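Local atomic coordinates of secreted protein (Streptomyces lividans TK24, PDB entry 5LXZ), a protein that binds copper and, as a metalloradical member of the AA5 family, probably acts as an oxidase related to galactose oxidase. Residues S533-V538 / D566-T571; K308-G313 / P393-G398; T84-G89 / A226-P231; I29-A32 / K38-M41. The protein carries 1 engineered substitution. All blocks are in the same frame, centred on the assembly; numbering follows the deposited sequence.

Contact 1: S533-V538 / D566-T571; sequences STVKKV and DKLTVT. With EDO (1,2-ethanediol), chain K.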
# COMPACT_ATOMS: atom_id res chain seq x y z
N SER A 533 12.26 10.85 35.10
CA SER A 533 11.75 9.90 36.09
C SER A 533 10.27 9.53 35.93
O SER A 533 9.81 8.56 36.54
CB SER A 533 12.01 10.41 37.52
OG SER A 533 11.23 11.55 37.76
N THR A 534 9.54 10.24 35.07
CA THR A 534 8.17 9.93 34.76
C THR A 534 8.03 8.97 33.56
O THR A 534 6.93 8.53 33.28
CB THR A 534 7.36 11.20 34.44
OG1 THR A 534 7.73 11.74 33.17
CG2 THR A 534 7.57 12.26 35.56
N VAL A 535 9.12 8.68 32.87
CA VAL A 535 9.01 7.91 31.62
C VAL A 535 8.68 6.46 31.95
O VAL A 535 9.33 5.85 32.81
CB VAL A 535 10.32 8.03 30.82
CG1 VAL A 535 10.33 7.08 29.63
CG2 VAL A 535 10.50 9.45 30.33
N LYS A 536 7.69 5.90 31.26
CA LYS A 536 7.36 4.50 31.38
C LYS A 536 7.66 3.68 30.14
O LYS A 536 7.83 2.47 30.24
CB LYS A 536 5.88 4.31 31.72
CG LYS A 536 5.49 4.84 33.08
CD LYS A 536 6.21 4.17 34.26
CE LYS A 536 5.86 2.71 34.41
NZ LYS A 536 6.20 2.27 35.80
N LYS A 537 7.67 4.34 28.98
CA LYS A 537 7.85 3.64 27.70
C LYS A 537 8.73 4.47 26.82
O LYS A 537 8.60 5.68 26.76
CB LYS A 537 6.52 3.49 26.97
CG LYS A 537 5.57 2.48 27.54
CD LYS A 537 4.32 2.46 26.69
CE LYS A 537 3.29 1.57 27.30
NZ LYS A 537 2.06 1.69 26.50
N VAL A 538 9.62 3.79 26.10
CA VAL A 538 10.39 4.44 25.05
C VAL A 538 10.13 3.60 23.79
O VAL A 538 10.25 2.36 23.82
CB VAL A 538 11.89 4.46 25.39
CG1 VAL A 538 12.73 5.08 24.28
CG2 VAL A 538 12.11 5.24 26.69
N ASP A 566 18.01 14.14 35.19
CA ASP A 566 17.40 14.62 33.95
C ASP A 566 17.96 13.87 32.72
O ASP A 566 17.82 14.36 31.61
CB ASP A 566 17.57 16.14 33.81
CG ASP A 566 19.01 16.60 33.60
OD1 ASP A 566 19.96 15.80 33.82
OD2 ASP A 566 19.22 17.79 33.22
N LYS A 567 18.61 12.72 32.96
CA LYS A 567 19.24 11.93 31.90
C LYS A 567 18.49 10.62 31.70
O LYS A 567 18.15 9.92 32.65
CB LYS A 567 20.69 11.62 32.23
CG LYS A 567 21.59 12.85 32.37
CD LYS A 567 21.83 13.62 31.08
CE LYS A 567 23.01 14.57 31.23
NZ LYS A 567 22.86 15.49 32.39
N LEU A 568 18.16 10.35 30.43
CA LEU A 568 17.48 9.14 30.03
C LEU A 568 18.41 8.39 29.09
O LEU A 568 18.75 8.90 28.03
CB LEU A 568 16.20 9.53 29.32
CG LEU A 568 15.33 8.32 29.02
CD1 LEU A 568 14.61 7.81 30.26
CD2 LEU A 568 14.32 8.67 27.96
N THR A 569 18.82 7.19 29.50
CA THR A 569 19.69 6.34 28.66
C THR A 569 18.81 5.26 28.07
O THR A 569 18.16 4.54 28.79
CB THR A 569 20.81 5.74 29.47
OG1 THR A 569 21.59 6.86 29.92
CG2 THR A 569 21.69 4.84 28.63
N VAL A 570 18.87 5.11 26.76
CA VAL A 570 18.05 4.10 26.07
C VAL A 570 18.97 3.12 25.39
O VAL A 570 20.08 3.48 25.01
CB VAL A 570 17.10 4.75 25.04
CG1 VAL A 570 16.27 5.82 25.70
CG2 VAL A 570 17.85 5.36 23.87
N THR A 571 18.50 1.89 25.19
CA THR A 571 19.30 0.87 24.52
C THR A 571 18.46 0.29 23.38
O THR A 571 17.35 -0.11 23.57
CB THR A 571 19.73 -0.24 25.51
OG1 THR A 571 20.47 0.38 26.59
CG2 THR A 571 20.63 -1.26 24.86
C1 EDO K . 9.34 -1.34 27.35
O1 EDO K . 7.96 -1.09 27.07
C2 EDO K . 10.12 -0.09 27.80
O2 EDO K . 10.18 0.96 26.79
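Val538 and Val570 meet inside the galactose oxidase-like early set domain, an immunoglobulin-like beta sandwich. The segments of strands 535-538 and 567-571 approach to 9.6 Å between axes, with 32° between their chain directions, because strand 556-564 lies between them in the curled sheet; side chains alone bridge the two. Val538 shows how. Its CB lies beside the bound ethanediol, 4.1 Å from O2. With CG1 anti to the backbone N (chi1 178°), the two methyls divide the work: CG1 meets CG1 of Val570 at 3.9 Å, the two side chains crossing at about a right angle, while CG2 rests 4.3 Å from CD2 of Leu568. Leucine suits this middle place because it forks: its other methyl, CD1, comes within 4.3 Å of Val535 CB, so one residue serves both valines of segment 533-538. Short branched valines fill the interior and keep strand geometry; Phe561 and Met586 pack on the valines, and Val588 on Leu568. Lys536 and Lys537 form a classic beta bulge opposite Thr589. Their long chains suit the outer side, where Lys537 NZ makes a salt bridge with Asp416. The ethanediol, probably from the crystallisation liquor, also bonds to Leu559 O and Arg539 NH1; its O2 accepts the backbone N-H of Val538 at 3.0 Å from N to O2, nearly straight at 174°.

Contact 2: K308-G313 / P393-G398; sequences KIFYSG and PKFVDG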
# COMPACT_ATOMS: atom_id res chain seq x y z
N LYS A 308 12.42 -14.21 7.43
CA LYS A 308 11.39 -14.53 6.47
C LYS A 308 10.44 -13.35 6.34
O LYS A 308 10.48 -12.42 7.11
CB LYS A 308 10.67 -15.84 6.84
CG LYS A 308 11.66 -17.00 6.98
CD LYS A 308 10.95 -18.33 7.19
CE LYS A 308 12.00 -19.42 7.50
NZ LYS A 308 11.42 -20.75 7.83
N ILE A 309 9.62 -13.42 5.32
CA ILE A 309 8.66 -12.38 5.02
C ILE A 309 7.26 -12.88 5.34
O ILE A 309 6.85 -13.95 4.86
CB ILE A 309 8.76 -11.99 3.54
CG1 ILE A 309 10.00 -11.16 3.26
CG2 ILE A 309 7.51 -11.19 3.06
CD1 ILE A 309 10.03 -9.73 3.82
N PHE A 310 6.52 -12.09 6.12
CA PHE A 310 5.15 -12.37 6.36
C PHE A 310 4.28 -11.66 5.36
O PHE A 310 4.38 -10.45 5.22
CB PHE A 310 4.75 -11.95 7.77
CG PHE A 310 3.31 -12.26 8.11
CD1 PHE A 310 2.85 -13.57 8.02
CD2 PHE A 310 2.42 -11.29 8.45
CE1 PHE A 310 1.55 -13.88 8.34
CE2 PHE A 310 1.10 -11.61 8.78
CZ PHE A 310 0.68 -12.89 8.72
N TYR A 311 3.47 -12.45 4.67
CA TYR A 311 2.42 -11.92 3.77
C TYR A 311 1.14 -12.02 4.52
O TYR A 311 0.67 -13.13 4.81
CB TYR A 311 2.38 -12.72 2.49
CG TYR A 311 1.21 -12.42 1.58
CD1 TYR A 311 0.92 -11.09 1.20
CD2 TYR A 311 0.43 -13.42 1.06
CE1 TYR A 311 -0.13 -10.82 0.33
CE2 TYR A 311 -0.56 -13.15 0.15
CZ TYR A 311 -0.85 -11.84 -0.20
OH TYR A 311 -1.82 -11.51 -1.11
N SER A 312 0.49 -10.88 4.75
CA SER A 312 -0.71 -10.87 5.57
C SER A 312 -1.93 -11.28 4.76
O SER A 312 -2.97 -11.52 5.36
CB SER A 312 -0.96 -9.49 6.16
OG SER A 312 -1.41 -8.60 5.15
N GLY A 313 -1.83 -11.32 3.45
CA GLY A 313 -2.96 -11.52 2.56
C GLY A 313 -3.55 -10.23 2.02
O GLY A 313 -4.23 -10.26 0.99
N PRO A 393 1.41 -20.83 13.93
CA PRO A 393 0.72 -19.54 13.89
C PRO A 393 -0.60 -19.63 13.20
O PRO A 393 -0.77 -20.46 12.30
CB PRO A 393 1.67 -18.65 13.10
CG PRO A 393 2.40 -19.59 12.23
CD PRO A 393 2.60 -20.82 13.06
N LYS A 394 -1.53 -18.77 13.62
CA LYS A 394 -2.83 -18.70 13.01
C LYS A 394 -3.39 -17.32 13.26
O LYS A 394 -2.97 -16.61 14.19
CB LYS A 394 -3.79 -19.74 13.58
CG LYS A 394 -4.08 -19.55 15.05
CD LYS A 394 -4.90 -20.66 15.69
CE LYS A 394 -5.00 -20.43 17.20
NZ LYS A 394 -5.30 -21.69 17.93
N PHE A 395 -4.32 -16.94 12.40
CA PHE A 395 -5.15 -15.79 12.63
C PHE A 395 -6.32 -16.13 13.56
O PHE A 395 -6.92 -17.22 13.43
CB PHE A 395 -5.68 -15.21 11.34
CG PHE A 395 -4.68 -14.43 10.57
CD1 PHE A 395 -4.51 -13.06 10.82
CD2 PHE A 395 -3.94 -15.04 9.58
CE1 PHE A 395 -3.62 -12.32 10.09
CE2 PHE A 395 -3.02 -14.27 8.85
CZ PHE A 395 -2.89 -12.93 9.13
N VAL A 396 -6.61 -15.19 14.44
CA VAL A 396 -7.82 -15.22 15.28
C VAL A 396 -8.46 -13.88 15.16
O VAL A 396 -7.77 -12.86 15.01
CB VAL A 396 -7.53 -15.56 16.75
CG1 VAL A 396 -6.89 -16.91 16.86
CG2 VAL A 396 -6.64 -14.53 17.39
N ASP A 397 -9.78 -13.82 15.22
CA ASP A 397 -10.46 -12.53 15.11
C ASP A 397 -10.10 -11.64 16.29
O ASP A 397 -10.01 -12.11 17.44
CB ASP A 397 -11.99 -12.68 15.06
CG ASP A 397 -12.49 -13.29 13.79
OD1 ASP A 397 -11.68 -13.57 12.88
OD2 ASP A 397 -13.74 -13.49 13.65
N GLY A 398 -9.89 -10.36 15.99
CA GLY A 398 -9.80 -9.32 17.01
C GLY A 398 -11.14 -8.61 17.12
O GLY A 398 -12.19 -9.11 16.67
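Phe310 lies on the extended strand 309-311 and Phe395 near the start of the second segment, 393-398, yet the backbones stay well apart: the nearest CA pairs are Ser312 to Phe395 at 9.7 Å and Phe310 to Pro393 at 11.3 Å. The gap is crossed by two aromatic side chains, each with its CB directed toward the other segment and arriving from opposite directions. Phe310 has CG anti to its backbone N (chi1 -178°), which carries the ring out from its strand, and CZ of Phe395 meets CZ of Phe310 at 3.6 Å. Phe395 thus reaches the rim of the Phe310 ring close to that ring's plane, with its CE2 4.0 Å from the same CZ of Phe310. One face of the Phe310 ring lies below the backbone N of Ser312, 4.1 Å above the plane and displaced toward the rim. The carbonyl O of Ser312 stands 4.0 Å from CZ of Phe395. Ser312 OG is engaged elsewhere, by Thr354 OG1 and the backbone N of Ala314, a small polar group suited to the turn after the strand. In this Kelch beta-propeller, 309-311 is the second strand of one four-stranded sheet, or blade, and 395-397 the fourth of the next, so the rings join neighbouring blades. Tyr365 and Leu388 also pack on Phe310, Val367 and Met343 on Phe395. Long, flat and apolar, phenylalanine can span such a separation from both sides; the contact therefore rests on van der Waals packing and the burial of hydrocarbon, with fit of shape taking the place of directional bonds.

Contact 3: T84-G89 / A226-P231; sequences TQLANG and AFEFDP
Leu86 sets its CD1 methyl over the face of the Glu228 carboxylate, 3.4 Å from Glu228 CD and equally far from OE2, with Glu228 CG at 3.8 Å from the same methyl. The two side chains cross at about a right angle. Glu228 is extended beyond CG (chi2 -176°), and this length brings its carboxylate from the strand out to the turn. The ring of Pro231 lays CG 3.6 Å from the carbonyl O of Gly89. A water links the segments, accepting from Asn88 ND2 at 3.0 Å and donating to Glu228 OE1. Around this first shell, the buried carboxylate is fixed at both oxygens: OE1 also receives Asn90 ND2, and OE2 pairs with the hydroxyl of Tyr279. Replacing Glu228 by an alanine would probably leave the Asn90 amide and the Tyr279 hydroxyl without their carboxylate partner and open a gap beside Leu86 CD1. The other side is shaped by a type I turn from Leu86 to Gly89, closed by the bond from Gly89 N to Leu86 O at 3.0 Å. Asn88 steadies the exit of that turn through OD1, which bonds to the backbone N of Asn90, and Gly89 suits a positive phi (88°) at which a CB would press on the preceding carbonyl O. Strand 91-102 pairs antiparallel with both 81-85 and 226-230, and beside it the turn after 81-85 packs on 226-230 and Pro231. Leu86 also packs on Ile259 of strand 259-262, and Tyr279 belongs to strand 277-280, so the neighbouring four-stranded sheet of the propeller covers this site.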
# COMPACT_ATOMS: atom_id res chain seq x y z
N THR A 84 10.04 2.38 -0.01
CA THR A 84 10.42 2.11 1.35
C THR A 84 11.69 2.91 1.68
O THR A 84 12.46 3.29 0.78
CB THR A 84 10.52 0.60 1.61
OG1 THR A 84 10.40 0.34 3.03
CG2 THR A 84 11.80 0.05 1.06
N GLN A 85 11.89 3.19 2.95
CA GLN A 85 13.10 3.86 3.42
C GLN A 85 14.31 2.98 3.36
O GLN A 85 14.30 1.86 3.84
CB GLN A 85 12.89 4.32 4.87
CG GLN A 85 14.01 5.26 5.31
CD GLN A 85 14.23 5.43 6.81
OE1 GLN A 85 15.32 5.86 7.23
NE2 GLN A 85 13.22 5.21 7.61
N LEU A 86 15.38 3.50 2.79
CA LEU A 86 16.68 2.86 2.80
C LEU A 86 17.43 3.19 4.09
O LEU A 86 17.05 4.06 4.85
CB LEU A 86 17.48 3.36 1.61
CG LEU A 86 16.87 3.04 0.25
CD1 LEU A 86 17.77 3.61 -0.81
CD2 LEU A 86 16.62 1.56 0.03
N ALA A 87 18.50 2.45 4.32
CA ALA A 87 19.30 2.68 5.55
C ALA A 87 19.84 4.08 5.70
O ALA A 87 19.99 4.59 6.83
CB ALA A 87 20.45 1.68 5.62
N ASN A 88 20.10 4.77 4.58
CA ASN A 88 20.52 6.15 4.70
C ASN A 88 19.43 7.21 4.80
O ASN A 88 19.72 8.41 4.79
CB ASN A 88 21.46 6.48 3.56
CG ASN A 88 20.77 6.55 2.22
OD1 ASN A 88 19.56 6.31 2.08
ND2 ASN A 88 21.57 6.86 1.20
N GLY A 89 18.17 6.80 4.95
CA GLY A 89 17.07 7.75 5.06
C GLY A 89 16.48 8.17 3.74
O GLY A 89 15.44 8.80 3.70
N ALA A 226 13.11 3.91 -11.42
CA ALA A 226 13.40 3.93 -10.00
C ALA A 226 14.22 5.13 -9.60
O ALA A 226 15.14 5.57 -10.35
CB ALA A 226 14.10 2.67 -9.58
N PHE A 227 13.97 5.63 -8.39
CA PHE A 227 14.67 6.80 -7.89
C PHE A 227 14.93 6.60 -6.40
O PHE A 227 14.24 5.84 -5.74
CB PHE A 227 13.79 8.05 -8.02
CG PHE A 227 13.36 8.36 -9.42
CD1 PHE A 227 12.26 7.74 -9.98
CD2 PHE A 227 14.15 9.18 -10.22
CE1 PHE A 227 11.88 7.99 -11.29
CE2 PHE A 227 13.79 9.40 -11.55
CZ PHE A 227 12.67 8.83 -12.06
N GLU A 228 15.91 7.31 -5.87
CA GLU A 228 16.00 7.52 -4.45
C GLU A 228 15.60 8.96 -4.17
O GLU A 228 16.17 9.86 -4.75
CB GLU A 228 17.37 7.23 -3.92
CG GLU A 228 17.77 5.76 -3.97
CD GLU A 228 19.12 5.48 -3.34
OE1 GLU A 228 19.64 6.36 -2.59
OE2 GLU A 228 19.68 4.39 -3.54
N PHE A 229 14.62 9.20 -3.31
CA PHE A 229 14.31 10.56 -2.93
C PHE A 229 15.23 10.91 -1.78
O PHE A 229 15.21 10.24 -0.73
CB PHE A 229 12.86 10.75 -2.49
CG PHE A 229 12.54 12.18 -2.22
CD1 PHE A 229 12.27 13.03 -3.31
CD2 PHE A 229 12.63 12.74 -0.94
CE1 PHE A 229 12.01 14.38 -3.11
CE2 PHE A 229 12.39 14.11 -0.77
CZ PHE A 229 12.07 14.91 -1.84
N ASP A 230 16.03 11.95 -1.95
CA ASP A 230 16.98 12.40 -0.95
C ASP A 230 16.30 13.52 -0.14
O ASP A 230 16.02 14.59 -0.68
CB ASP A 230 18.24 12.89 -1.68
CG ASP A 230 19.29 13.44 -0.75
OD1 ASP A 230 18.98 13.92 0.34
OD2 ASP A 230 20.47 13.41 -1.18
N PRO A 231 16.00 13.27 1.15
CA PRO A 231 15.28 14.24 1.94
C PRO A 231 16.08 15.50 2.28
O PRO A 231 15.47 16.52 2.55
CB PRO A 231 14.89 13.49 3.18
CG PRO A 231 15.79 12.35 3.27
CD PRO A 231 16.35 12.05 1.91
O HOH W 1 21.99 6.40 -1.71

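Contact 4: I29-A32 / K38-M41; sequences IHAA and KVLM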
# COMPACT_ATOMS: atom_id res chain seq x y z
N ILE A 29 -1.49 10.72 -3.38
CA ILE A 29 -1.80 9.28 -3.35
C ILE A 29 -0.76 8.49 -2.52
O ILE A 29 -1.07 7.41 -2.03
CB ILE A 29 -1.95 8.71 -4.77
CG1 ILE A 29 -3.17 9.41 -5.43
CG2 ILE A 29 -2.12 7.21 -4.80
CD1 ILE A 29 -3.25 9.18 -6.91
N HIS A 30 0.42 9.04 -2.30
CA HIS A 30 1.45 8.44 -1.48
C HIS A 30 1.95 9.51 -0.56
O HIS A 30 2.14 10.67 -0.99
CB HIS A 30 2.64 8.03 -2.35
CG HIS A 30 2.31 7.16 -3.51
ND1 HIS A 30 2.63 5.82 -3.57
CD2 HIS A 30 1.67 7.43 -4.67
CE1 HIS A 30 2.21 5.31 -4.71
NE2 HIS A 30 1.60 6.25 -5.38
N ALA A 31 2.31 9.15 0.66
CA ALA A 31 3.04 10.06 1.50
C ALA A 31 4.03 9.32 2.36
O ALA A 31 3.82 8.14 2.69
CB ALA A 31 2.12 10.90 2.34
N ALA A 32 5.10 10.00 2.69
CA ALA A 32 6.12 9.42 3.55
C ALA A 32 6.68 10.50 4.46
O ALA A 32 7.01 11.58 4.00
CB ALA A 32 7.23 8.82 2.72
N LYS A 38 9.94 16.46 7.61
CA LYS A 38 9.01 16.91 6.59
C LYS A 38 8.34 15.71 5.95
O LYS A 38 8.84 14.58 6.04
CB LYS A 38 9.76 17.74 5.58
CG LYS A 38 10.40 18.95 6.27
CD LYS A 38 11.04 19.84 5.27
CE LYS A 38 11.91 20.90 5.92
NZ LYS A 38 12.49 21.72 4.82
N VAL A 39 7.21 15.97 5.30
CA VAL A 39 6.43 14.91 4.67
C VAL A 39 6.50 15.06 3.17
O VAL A 39 6.17 16.12 2.63
CB VAL A 39 4.98 14.95 5.13
CG1 VAL A 39 4.16 13.85 4.48
CG2 VAL A 39 4.89 14.86 6.65
N LEU A 40 6.90 13.98 2.51
CA LEU A 40 6.87 13.88 1.06
C LEU A 40 5.47 13.45 0.65
O LEU A 40 4.95 12.46 1.17
CB LEU A 40 7.88 12.85 0.59
CG LEU A 40 7.94 12.65 -0.92
CD1 LEU A 40 8.56 13.86 -1.57
CD2 LEU A 40 8.66 11.33 -1.25
N MET A 41 4.83 14.20 -0.23
CA MET A 41 3.48 13.92 -0.70
C MET A 41 3.53 13.76 -2.20
O MET A 41 3.84 14.73 -2.93
CB MET A 41 2.56 15.07 -0.29
CG MET A 41 2.55 15.28 1.22
SD MET A 41 1.68 16.76 1.75
CE MET A 41 0.02 16.13 1.53
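Ala32 and Leu40 form an antiparallel hydrogen-bonded pair that uses both of their amides and both carbonyls. Ala32 N donates a hydrogen bond to Leu40 O at 2.9 Å, in the carbonyl plane, and Leu40 N returns a bond to Ala32 O at 2.8 Å, almost in line with the C=O at 160°. Each acceptor takes a CA-H contact besides: Ala31 CA stands 3.1 Å from Leu40 O, and Val39 CA 3.4 Å from Ala32 O. Next along, Ala31 and Met41 are a non-hydrogen-bonded pair, so their polar backbone groups turn outward, Ala31 to Ser546 and Met41 to Arg60; Met41 O also accepts from Gln26 NE2. These residues belong to a beta hairpin, strands 30-33 and 39-44, within a five-stranded antiparallel sheet in which 545-547 and 58-62 flank it. Where the hairpin strand begins, Ile29 and His30 together face Val42 in a classic beta bulge. Alanine suits the tight cross-strand sites: Ala31 CB sits 4.2 Å from Val39 CG1, on the face shared with Met41 and covered by Phe475 and Met473. Leu40 shares the other face with Ala32. At the ends of the contact the polar side chains have partners elsewhere. Lys38 NZ makes a salt bridge with Glu234, and His30 bonds through ND1 to NE2 of His83, the two imidazole planes turned about 80° apart, while NE2 of His30 has a weak hydrogen bond to Cys80 N.

Overall arrangement
Contacts 3 and 4 are direct neighbours: their centres are 13 Å apart, and Phe229 CZ of contact 3 packs on Leu40 CD1 of contact 4 at 3.7 Å. Contact 2, in other sheets of the propeller, has its centre 28 Å from each of these two, and lies opposite contact 4 across the centre of the chain. Contact 1 stands apart in the early set domain, 30 to 33 Å from the other centres. Contact 4 is near copper: the His30 side chain comes within about 7 Å of a copper ion, and Ile29 touches the copper ligand His461. The ligand His548 directly follows strand 545-547, which pairs with strand 30-33.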